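Local structure of hypothetical protein SpyM3_0169 (Streptococcus pyogenes, 1PG6) at residues G68-S73 / E78-T83; V184-E189 / V210-R215. The protein is of unknown function but belongs to the AIM24 family, named after mitochondrial biogenesis proteins, in the cupin clan, and binds calcium ions in the crystal. All coordinates share one frame; numbering follows the deposited sequence.

Contact 1 (G68-S73 / E78-T83)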
# COMPACT_ATOMS: atom_id res chain seq x y z
N GLY A 68 -14.40 -19.53 1.43
CA GLY A 68 -14.02 -19.83 0.07
C GLY A 68 -13.58 -18.54 -0.59
O GLY A 68 -12.75 -18.54 -1.49
N ALA A 69 -14.15 -17.43 -0.12
CA ALA A 69 -13.80 -16.12 -0.64
C ALA A 69 -12.35 -15.85 -0.25
O ALA A 69 -11.53 -15.47 -1.08
CB ALA A 69 -14.72 -15.05 -0.04
N ILE A 70 -12.06 -16.07 1.03
CA ILE A 70 -10.71 -15.88 1.55
C ILE A 70 -9.79 -16.94 0.95
O ILE A 70 -8.65 -16.66 0.59
CB ILE A 70 -10.68 -16.03 3.09
CG1 ILE A 70 -11.62 -15.01 3.73
CG2 ILE A 70 -9.26 -15.86 3.60
CD1 ILE A 70 -11.76 -15.18 5.23
N GLY A 71 -10.32 -18.15 0.83
CA GLY A 71 -9.54 -19.25 0.29
C GLY A 71 -9.00 -19.03 -1.11
O GLY A 71 -7.84 -19.34 -1.38
N ARG A 72 -9.83 -18.51 -2.00
CA ARG A 72 -9.41 -18.27 -3.38
C ARG A 72 -8.42 -17.12 -3.52
O ARG A 72 -7.57 -17.13 -4.41
CB ARG A 72 -10.63 -18.01 -4.27
CG ARG A 72 -11.51 -19.23 -4.49
CD ARG A 72 -12.56 -18.97 -5.57
NE ARG A 72 -13.48 -17.91 -5.19
CZ ARG A 72 -14.38 -18.01 -4.22
NH1 ARG A 72 -14.48 -19.14 -3.53
NH2 ARG A 72 -15.18 -16.99 -3.94
N SER A 73 -8.51 -16.13 -2.63
CA SER A 73 -7.61 -14.99 -2.68
C SER A 73 -6.20 -15.37 -2.24
O SER A 73 -5.21 -14.86 -2.78
CB SER A 73 -8.13 -13.85 -1.80
OG SER A 73 -8.16 -14.22 -0.43
N GLU A 78 -4.39 -12.44 -4.22
CA GLU A 78 -5.18 -11.22 -4.04
C GLU A 78 -5.33 -10.88 -2.57
O GLU A 78 -5.07 -11.72 -1.70
CB GLU A 78 -6.56 -11.39 -4.67
CG GLU A 78 -6.55 -11.49 -6.19
CD GLU A 78 -7.93 -11.72 -6.77
OE1 GLU A 78 -8.85 -10.92 -6.46
OE2 GLU A 78 -8.11 -12.69 -7.53
N SER A 79 -5.76 -9.66 -2.29
CA SER A 79 -5.94 -9.21 -0.91
C SER A 79 -7.41 -8.99 -0.58
O SER A 79 -8.17 -8.46 -1.39
CB SER A 79 -5.17 -7.91 -0.67
OG SER A 79 -5.39 -7.41 0.64
N MSE A 80 -7.80 -9.42 0.61
CA MSE A 80 -9.17 -9.26 1.07
C MSE A 80 -9.40 -7.83 1.54
O MSE A 80 -10.54 -7.43 1.78
CB MSE A 80 -9.47 -10.24 2.21
CG MSE A 80 -9.60 -11.69 1.77
SE MSE A 80 -11.17 -11.97 0.69
CE MSE A 80 -10.42 -11.59 -1.04
N PHE A 81 -8.32 -7.07 1.67
CA PHE A 81 -8.42 -5.69 2.13
C PHE A 81 -8.33 -4.67 1.00
O PHE A 81 -8.01 -3.50 1.22
CB PHE A 81 -7.34 -5.42 3.18
CG PHE A 81 -7.32 -6.44 4.28
CD1 PHE A 81 -6.51 -7.57 4.18
CD2 PHE A 81 -8.15 -6.31 5.38
CE1 PHE A 81 -6.53 -8.55 5.17
CE2 PHE A 81 -8.19 -7.28 6.38
CZ PHE A 81 -7.37 -8.41 6.27
N ILE A 82 -8.61 -5.15 -0.21
CA ILE A 82 -8.60 -4.30 -1.39
C ILE A 82 -9.93 -4.48 -2.11
O ILE A 82 -10.33 -5.61 -2.41
CB ILE A 82 -7.45 -4.65 -2.35
CG1 ILE A 82 -6.10 -4.38 -1.67
CG2 ILE A 82 -7.57 -3.84 -3.63
CD1 ILE A 82 -4.89 -4.70 -2.54
N THR A 83 -10.62 -3.37 -2.35
CA THR A 83 -11.90 -3.42 -3.05
C THR A 83 -11.75 -2.75 -4.40
O THR A 83 -10.72 -2.16 -4.70
CB THR A 83 -13.00 -2.71 -2.23
OG1 THR A 83 -12.62 -1.35 -1.97
CG2 THR A 83 -13.21 -3.42 -0.90
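A short helix-to-strand return, with M80 laid against A69, I70 and S73, brings the end of helix 67-76 back to the loop that leads into strand 82-87. M80 is a selenomethionine whose CB points toward the helix. Its chain bends at chi2 (-68°) and again at chi3, which sets the selenium alongside the helix backbone and turns the methyl group toward S73. SE of M80 lies 3.9 Å from A69 O and 4.0 Å from I70 CA, a grazing approach to the helix surface, with CG1 of I70 adding a looser apolar touch. At S73 the fit is closer. CE of M80 is 3.5 Å from S73 OG, and its 3.3 Å separation from S73 CB is shorter than a normal carbon contact, so the exact position of the methyl is doubtful. S73 turns its hydroxyl back to its own helix, where OG donates to I70 O at 2.7 Å. The second attachment is made by backbone: E78 N donates to S73 O at 2.9 Å, in a bent bond (130° at the hydrogen) that links residues five apart in sequence and draws the chain round the helix end. Beyond M80 the loop is shaped by a type I turn from S79 to I82 combined with an ST turn, in which S79 OG accepts from F81 N at 3.1 Å. S76 OG also hydrogen-bonds with S73 O, and it is shared with R72 O. K55 NZ bonds to the carbonyls of S79 and I82, and Y129 OH from strand 128-133 pairs with S79 N. Strand 82-87 then enters its antiparallel sheet between strands 50-53 and 35-39, with T83 bonded to L38.

Contact 2 (V184-E189 / V210-R215)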
# COMPACT_ATOMS: atom_id res chain seq x y z
N VAL A 184 7.81 2.69 2.85
CA VAL A 184 6.51 2.80 2.19
C VAL A 184 6.43 1.92 0.94
O VAL A 184 5.60 1.01 0.85
CB VAL A 184 6.21 4.26 1.78
CG1 VAL A 184 4.87 4.34 1.06
CG2 VAL A 184 6.21 5.15 3.02
N ALA A 185 7.30 2.22 -0.03
CA ALA A 185 7.31 1.49 -1.29
C ALA A 185 8.70 1.63 -1.91
O ALA A 185 9.44 2.55 -1.58
CB ALA A 185 6.26 2.08 -2.23
N TRP A 186 9.05 0.71 -2.81
CA TRP A 186 10.36 0.78 -3.43
C TRP A 186 10.37 0.13 -4.81
O TRP A 186 9.49 -0.68 -5.13
CB TRP A 186 11.41 0.15 -2.51
CG TRP A 186 11.24 -1.33 -2.29
CD1 TRP A 186 11.86 -2.34 -2.98
CD2 TRP A 186 10.40 -1.97 -1.32
NE1 TRP A 186 11.47 -3.56 -2.49
CE2 TRP A 186 10.57 -3.37 -1.48
CE3 TRP A 186 9.52 -1.50 -0.33
CZ2 TRP A 186 9.89 -4.30 -0.68
CZ3 TRP A 186 8.85 -2.43 0.46
CH2 TRP A 186 9.04 -3.82 0.28
N SER A 187 11.35 0.49 -5.62
CA SER A 187 11.47 -0.05 -6.98
C SER A 187 11.54 -1.57 -7.00
O SER A 187 12.28 -2.18 -6.22
CB SER A 187 12.70 0.53 -7.67
OG SER A 187 12.56 1.92 -7.88
N ARG A 188 10.78 -2.18 -7.90
CA ARG A 188 10.77 -3.64 -8.01
C ARG A 188 12.13 -4.13 -8.50
O ARG A 188 12.54 -5.25 -8.21
CB ARG A 188 9.68 -4.08 -8.99
CG ARG A 188 9.46 -5.58 -9.00
CD ARG A 188 8.45 -5.95 -10.04
NE ARG A 188 8.96 -5.69 -11.38
CZ ARG A 188 8.25 -5.87 -12.49
NH1 ARG A 188 7.00 -6.32 -12.42
NH2 ARG A 188 8.79 -5.60 -13.67
N GLU A 189 12.81 -3.26 -9.24
CA GLU A 189 14.12 -3.55 -9.80
C GLU A 189 15.22 -3.73 -8.73
O GLU A 189 16.27 -4.32 -8.99
CB GLU A 189 14.48 -2.43 -10.78
CG GLU A 189 14.07 -1.04 -10.27
CD GLU A 189 12.96 -0.36 -11.10
OE1 GLU A 189 11.83 -0.90 -11.21
OE2 GLU A 189 13.23 0.75 -11.62
N VAL A 210 11.82 -5.88 12.37
CA VAL A 210 12.53 -6.30 11.17
C VAL A 210 12.98 -5.11 10.33
O VAL A 210 12.31 -4.08 10.28
CB VAL A 210 11.66 -7.21 10.27
CG1 VAL A 210 11.38 -8.53 10.98
CG2 VAL A 210 10.37 -6.51 9.90
N VAL A 211 14.12 -5.27 9.67
CA VAL A 211 14.65 -4.23 8.81
C VAL A 211 14.57 -4.72 7.37
O VAL A 211 14.39 -5.91 7.12
CB VAL A 211 16.12 -3.90 9.14
CG1 VAL A 211 16.24 -3.43 10.58
CG2 VAL A 211 17.00 -5.13 8.91
N ASN A 212 14.69 -3.79 6.43
CA ASN A 212 14.65 -4.12 5.02
C ASN A 212 15.99 -3.69 4.44
O ASN A 212 16.36 -2.52 4.52
CB ASN A 212 13.51 -3.35 4.32
CG ASN A 212 13.12 -3.96 2.99
OD1 ASN A 212 13.95 -4.52 2.28
ND2 ASN A 212 11.84 -3.83 2.63
N THR A 213 16.74 -4.64 3.89
CA THR A 213 18.03 -4.32 3.29
C THR A 213 17.86 -4.28 1.77
O THR A 213 17.46 -5.27 1.15
CB THR A 213 19.10 -5.37 3.66
OG1 THR A 213 19.37 -5.30 5.06
CG2 THR A 213 20.39 -5.10 2.89
N PHE A 214 18.16 -3.13 1.19
CA PHE A 214 18.05 -2.90 -0.25
C PHE A 214 19.42 -2.89 -0.93
O PHE A 214 20.39 -2.40 -0.36
CB PHE A 214 17.38 -1.55 -0.52
CG PHE A 214 16.03 -1.41 0.12
CD1 PHE A 214 14.91 -1.98 -0.47
CD2 PHE A 214 15.89 -0.72 1.31
CE1 PHE A 214 13.65 -1.86 0.13
CE2 PHE A 214 14.64 -0.59 1.92
CZ PHE A 214 13.52 -1.16 1.32
N ARG A 215 19.47 -3.42 -2.14
CA ARG A 215 20.71 -3.45 -2.91
C ARG A 215 20.40 -3.25 -4.39
O ARG A 215 19.48 -3.86 -4.92
CB ARG A 215 21.42 -4.80 -2.73
CG ARG A 215 21.65 -5.19 -1.28
CD ARG A 215 22.35 -6.54 -1.17
NE ARG A 215 22.62 -6.89 0.22
CZ ARG A 215 23.41 -7.89 0.60
NH1 ARG A 215 24.01 -8.65 -0.30
NH2 ARG A 215 23.59 -8.12 1.90
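W186 and F214 make the dense part of this contact, an edge-to-face pair in which the phenyl edge is presented to one indole face. F214 CE1 is the probing atom: it stands 3.4 Å above the indole plane, over the five-membered ring, and comes within 3.5 Å of W186 CG. The five-membered ring and the phenyl ring have centroids 4.8 Å apart and planes inclined at 64°. With its CG set between backbone N and carbonyl carbon (chi1 66°), W186 offers the broad side of the indole to strand 211-215. N212 meets the same indole face farther along, over the six-membered ring, where N212 ND2 lies 3.7 Å from W186 CH2. Its amide stands almost upright on the indole, at 83°, while OD1 sits over a face of F214. The three side chains meet between two antiparallel sheets, since strand 183-187 runs inside a six-stranded sheet and strand 211-215 is the middle strand of a three-stranded one. No hydrogen bond joins the two segments. Y192, on the neighbouring strand 191-195, makes another edge-to-face pair with W186, and a classic beta bulge at V184 and A185, opposite Y221, immediately precedes W186 within the strand. Toward the exposed end the contact thins: the side chains of E189 and R215 make no contact with the opposite segment, and E189 instead reaches K111 through a salt bridge.

From the N terminus, the chain first lays down strands that include 35-39 and 50-53, then reaches helix 67-76. Contact 1 closes the tight return after it, with only four residues between its segments, and ties the helix to the edge region of one six-stranded sheet. Contact 2 opens more than a hundred residues later and closes a longer excursion, through strand 191-195 and helix 200-206, that joins the other six-stranded sheet to a three-stranded one. The two loops follow in series, neither nesting nor crossing. Their centres are 25 Å apart and their nearest atoms about 12 Å, so the two do not touch and lie in separate parts of the fold.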